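Local atomic coordinates of ERPC (Borrelia burgdorferi, PDB entry 4BXM), a protein that is an outer surface lipoprotein of the Lyme disease spirochaete that probably binds the complement regulator factor H. Residues 67-78 and 92-100. Numbering follows the deposited sequence.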
loop_
_atom_site.group_PDB
_atom_site.type_symbol
_atom_site.label_atom_id
_atom_site.label_comp_id
_atom_site.label_asym_id
_atom_site.label_seq_id
_atom_site.Cartn_x
_atom_site.Cartn_y
_atom_site.Cartn_z
ATOM N N TYR A 67 2.424 -8.955 12.296
ATOM C CA TYR A 67 2.433 -7.511 12.205
ATOM C C TYR A 67 1.138 -7.080 11.527
ATOM O O TYR A 67 0.828 -7.529 10.402
ATOM C CB TYR A 67 3.704 -6.994 11.464
ATOM C CG TYR A 67 3.665 -5.461 11.184
ATOM C CD1 TYR A 67 2.876 -4.944 10.141
ATOM C CD2 TYR A 67 4.398 -4.545 11.967
ATOM C CE1 TYR A 67 2.818 -3.605 9.860
ATOM C CE2 TYR A 67 4.319 -3.181 11.710
ATOM C CZ TYR A 67 3.512 -2.725 10.664
ATOM O OH TYR A 67 3.417 -1.418 10.362
ATOM N N THR A 68 0.388 -6.243 12.237
ATOM C CA THR A 68 -0.851 -5.644 11.733
ATOM C C THR A 68 -0.961 -4.152 12.114
ATOM O O THR A 68 -0.997 -3.842 13.285
ATOM C CB THR A 68 -2.098 -6.355 12.305
ATOM O OG1 THR A 68 -2.154 -7.674 11.825
ATOM C CG2 THR A 68 -3.415 -5.663 11.829
ATOM N N ALA A 69 -1.088 -3.263 11.133
ATOM C CA ALA A 69 -1.147 -1.823 11.378
ATOM C C ALA A 69 -1.616 -1.096 10.137
ATOM O O ALA A 69 -1.484 -1.609 9.026
ATOM C CB ALA A 69 0.193 -1.263 11.856
ATOM N N THR A 70 -2.234 0.067 10.344
ATOM C CA THR A 70 -2.433 1.040 9.294
ATOM C C THR A 70 -1.151 1.199 8.486
ATOM O O THR A 70 -0.077 1.312 9.053
ATOM C CB THR A 70 -2.818 2.410 9.868
ATOM O OG1 THR A 70 -3.892 2.186 10.747
ATOM C CG2 THR A 70 -3.411 3.319 8.756
ATOM N N PHE A 71 -1.314 1.156 7.178
ATOM C CA PHE A 71 -0.270 1.360 6.212
ATOM C C PHE A 71 -0.317 2.806 5.718
ATOM O O PHE A 71 0.648 3.503 5.802
ATOM C CB PHE A 71 -0.486 0.394 5.049
ATOM C CG PHE A 71 0.633 0.337 4.049
ATOM C CD1 PHE A 71 1.872 -0.206 4.387
ATOM C CD2 PHE A 71 0.400 0.643 2.737
ATOM C CE1 PHE A 71 2.914 -0.312 3.450
ATOM C CE2 PHE A 71 1.407 0.511 1.756
ATOM C CZ PHE A 71 2.687 0.083 2.139
ATOM N N PHE A 72 -1.465 3.217 5.199
ATOM C CA PHE A 72 -1.754 4.627 4.925
ATOM C C PHE A 72 -3.223 4.876 4.869
ATOM O O PHE A 72 -4.025 3.917 4.705
ATOM C CB PHE A 72 -1.100 5.130 3.613
ATOM C CG PHE A 72 -1.560 4.453 2.313
ATOM C CD1 PHE A 72 -2.806 4.716 1.758
ATOM C CD2 PHE A 72 -0.707 3.659 1.602
ATOM C CE1 PHE A 72 -3.199 4.083 0.614
ATOM C CE2 PHE A 72 -1.040 3.088 0.407
ATOM C CZ PHE A 72 -2.281 3.322 -0.118
ATOM N N SER A 73 -3.580 6.156 4.875
ATOM C CA SER A 73 -4.955 6.504 4.698
ATOM C C SER A 73 -5.076 7.752 3.865
ATOM O O SER A 73 -4.109 8.513 3.694
ATOM C CB SER A 73 -5.629 6.615 6.114
ATOM O OG SER A 73 -5.060 7.730 6.703
ATOM N N LEU A 74 -6.266 8.013 3.358
ATOM C CA LEU A 74 -6.492 9.200 2.523
ATOM C C LEU A 74 -7.931 9.643 2.736
ATOM O O LEU A 74 -8.821 8.842 3.030
ATOM C CB LEU A 74 -6.270 8.874 1.015
ATOM C CG LEU A 74 -7.053 7.678 0.424
ATOM C CD1 LEU A 74 -7.972 8.070 -0.711
ATOM C CD2 LEU A 74 -6.018 6.644 -0.061
ATOM N N GLU A 75 -8.187 10.883 2.471
ATOM C CA GLU A 75 -9.479 11.431 2.716
ATOM C C GLU A 75 -10.383 11.354 1.487
ATOM O O GLU A 75 -9.930 11.069 0.348
ATOM C CB GLU A 75 -9.277 12.881 3.275
ATOM C CG GLU A 75 -9.087 13.932 2.213
ATOM C CD GLU A 75 -9.055 15.368 2.795
ATOM O OE1 GLU A 75 -8.141 15.633 3.587
ATOM O OE2 GLU A 75 -9.957 16.202 2.484
ATOM N N GLU A 76 -11.646 11.706 1.677
ATOM C CA GLU A 76 -12.662 11.492 0.649
ATOM C C GLU A 76 -12.336 12.126 -0.643
ATOM O O GLU A 76 -12.483 11.506 -1.720
ATOM C CB GLU A 76 -14.078 11.948 1.140
ATOM C CG GLU A 76 -15.239 11.533 0.214
ATOM C CD GLU A 76 -15.514 10.009 0.218
ATOM O OE1 GLU A 76 -15.086 9.238 1.136
ATOM O OE2 GLU A 76 -16.173 9.539 -0.725
ATOM N N SER A 77 -11.881 13.364 -0.586
ATOM C CA SER A 77 -11.552 14.103 -1.788
ATOM C C SER A 77 -10.406 13.469 -2.619
ATOM O O SER A 77 -10.213 13.814 -3.809
ATOM C CB SER A 77 -11.139 15.562 -1.415
ATOM O OG SER A 77 -9.967 15.505 -0.608
ATOM N N GLU A 78 -9.584 12.608 -2.024
ATOM C CA GLU A 78 -8.571 11.921 -2.846
ATOM C C GLU A 78 -9.013 10.523 -3.347
ATOM O O GLU A 78 -8.262 9.794 -4.021
ATOM C CB GLU A 78 -7.325 11.801 -2.029
ATOM C CG GLU A 78 -6.582 13.110 -1.787
ATOM C CD GLU A 78 -6.011 13.672 -3.052
ATOM O OE1 GLU A 78 -5.457 12.903 -3.829
ATOM O OE2 GLU A 78 -6.120 14.899 -3.214
ATOM N N PHE A 92 -1.999 10.044 -5.940
ATOM C CA PHE A 92 -2.964 10.490 -4.919
ATOM C C PHE A 92 -2.181 10.930 -3.697
ATOM O O PHE A 92 -1.027 10.500 -3.441
ATOM C CB PHE A 92 -4.027 9.402 -4.573
ATOM C CG PHE A 92 -3.414 8.147 -4.067
ATOM C CD1 PHE A 92 -2.871 7.224 -4.949
ATOM C CD2 PHE A 92 -3.262 7.935 -2.700
ATOM C CE1 PHE A 92 -2.280 6.079 -4.475
ATOM C CE2 PHE A 92 -2.613 6.817 -2.225
ATOM C CZ PHE A 92 -2.141 5.880 -3.121
ATOM N N LYS A 93 -2.828 11.777 -2.918
ATOM C CA LYS A 93 -2.308 12.213 -1.623
ATOM C C LYS A 93 -2.888 11.416 -0.448
ATOM O O LYS A 93 -4.089 11.407 -0.235
ATOM C CB LYS A 93 -2.568 13.718 -1.450
ATOM C CG LYS A 93 -1.527 14.403 -0.559
ATOM C CD LYS A 93 -1.979 15.815 -0.181
ATOM C CE LYS A 93 -3.002 15.753 0.964
ATOM N NZ LYS A 93 -3.838 16.993 1.070
ATOM N N THR A 94 -2.020 10.841 0.367
ATOM C CA THR A 94 -2.424 10.303 1.644
ATOM C C THR A 94 -2.545 11.394 2.712
ATOM O O THR A 94 -1.861 12.419 2.624
ATOM C CB THR A 94 -1.411 9.239 2.047
ATOM O OG1 THR A 94 -0.064 9.768 2.147
ATOM C CG2 THR A 94 -1.407 8.182 0.939
ATOM N N SER A 95 -3.377 11.176 3.730
ATOM C CA SER A 95 -3.472 12.066 4.895
ATOM C C SER A 95 -2.408 11.599 5.849
ATOM O O SER A 95 -1.612 12.374 6.425
ATOM C CB SER A 95 -4.869 11.952 5.518
ATOM O OG SER A 95 -5.240 10.569 5.527
ATOM N N LEU A 96 -2.206 10.311 5.848
ATOM C CA LEU A 96 -1.244 9.731 6.745
ATOM C C LEU A 96 -0.617 8.487 6.190
ATOM O O LEU A 96 -1.318 7.665 5.648
ATOM C CB LEU A 96 -2.015 9.429 8.032
ATOM C CG LEU A 96 -1.199 9.144 9.226
ATOM C CD1 LEU A 96 -0.457 10.415 9.665
ATOM C CD2 LEU A 96 -2.181 8.638 10.283
ATOM N N TYR A 97 0.723 8.377 6.257
ATOM C CA TYR A 97 1.442 7.239 5.744
ATOM C C TYR A 97 2.418 6.747 6.805
ATOM O O TYR A 97 3.248 7.545 7.300
ATOM C CB TYR A 97 2.179 7.641 4.458
ATOM C CG TYR A 97 2.972 6.520 3.871
ATOM C CD1 TYR A 97 4.221 6.176 4.377
ATOM C CD2 TYR A 97 2.475 5.756 2.799
ATOM C CE1 TYR A 97 4.937 5.088 3.890
ATOM C CE2 TYR A 97 3.162 4.651 2.331
ATOM C CZ TYR A 97 4.417 4.328 2.854
ATOM O OH TYR A 97 5.146 3.272 2.301
ATOM N N TYR A 98 2.337 5.452 7.134
ATOM C CA TYR A 98 3.323 4.810 8.001
ATOM C C TYR A 98 4.235 3.858 7.285
ATOM O O TYR A 98 5.410 3.712 7.623
ATOM C CB TYR A 98 2.627 4.002 9.048
ATOM C CG TYR A 98 1.869 4.841 9.971
ATOM C CD1 TYR A 98 2.498 5.469 11.029
ATOM C CD2 TYR A 98 0.477 5.032 9.789
ATOM C CE1 TYR A 98 1.793 6.279 11.892
ATOM C CE2 TYR A 98 -0.222 5.844 10.626
ATOM C CZ TYR A 98 0.445 6.441 11.695
ATOM O OH TYR A 98 -0.237 7.208 12.552
ATOM N N GLY A 99 3.693 3.084 6.343
ATOM C CA GLY A 99 4.518 2.135 5.671
ATOM C C GLY A 99 4.830 0.973 6.578
ATOM O O GLY A 99 4.161 0.786 7.615
ATOM N N TYR A 100 5.835 0.191 6.191
ATOM C CA TYR A 100 6.275 -0.980 7.025
ATOM C C TYR A 100 7.504 -0.642 7.902
ATOM O O TYR A 100 8.043 0.489 7.844
ATOM C CB TYR A 100 6.484 -2.230 6.101
ATOM C CG TYR A 100 6.786 -3.554 6.799
ATOM C CD1 TYR A 100 5.967 -4.057 7.769
ATOM C CD2 TYR A 100 7.947 -4.273 6.489
ATOM C CE1 TYR A 100 6.281 -5.245 8.464
ATOM C CE2 TYR A 100 8.276 -5.463 7.156
ATOM C CZ TYR A 100 7.447 -5.946 8.155
ATOM O OH TYR A 100 7.754 -7.117 8.828
HETATM O O HOH W 1 1.935 -0.482 8.462
HETATM O O HOH W 2 -5.720 12.312 1.489
#
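Phe-71 O is gripped by two successive backbone amides, Tyr-98 N at 2.9 Å and Gly-99 N at 3.1 Å, the second lying in the carbonyl plane on a lone pair with a nearly straight bond (174°). Next along, Phe-72 and Tyr-97 form an antiparallel non-hydrogen-bonded pair, and Ser-73 N donates to Leu-96 O (2.8 Å). The ladder illustrates how an irregular strand stays paired: at a classic beta bulge Ser-95 and Leu-96 both face Ser-73, whose O takes a short bond from Ser-95 N and a weak one from Leu-96 N. Ser-73 OG and Ser-95 OG also hydrogen-bond at 3.1 Å. Where the two segments part toward Tyr-67, a water bridges Tyr-67 OH, Thr-70 O and Gly-99 O, and the Tyr-100 ring sets its edge against the Tyr-67 face in a T-shaped pair with planes at 86°. At the other end, Glu-78 bends at chi2 (-67°), and its OE1 accepts a nearly straight hydrogen bond from Lys-93 N (3.0 Å), which comes from above the carboxylate plane. Phe-72 CZ meanwhile meets Phe-92 CZ at 3.9 Å, their rings oblique, with Leu-74 CD2 against the same Phe-92 ring. Phe-82 of helix 79-88 packs on all three of these side chains, while strand 67-74 pairs with strands 50-56 and 96-97, and strand 90-93 with 114-122, so residues 92-100 link distant parts of the sheet's strand order.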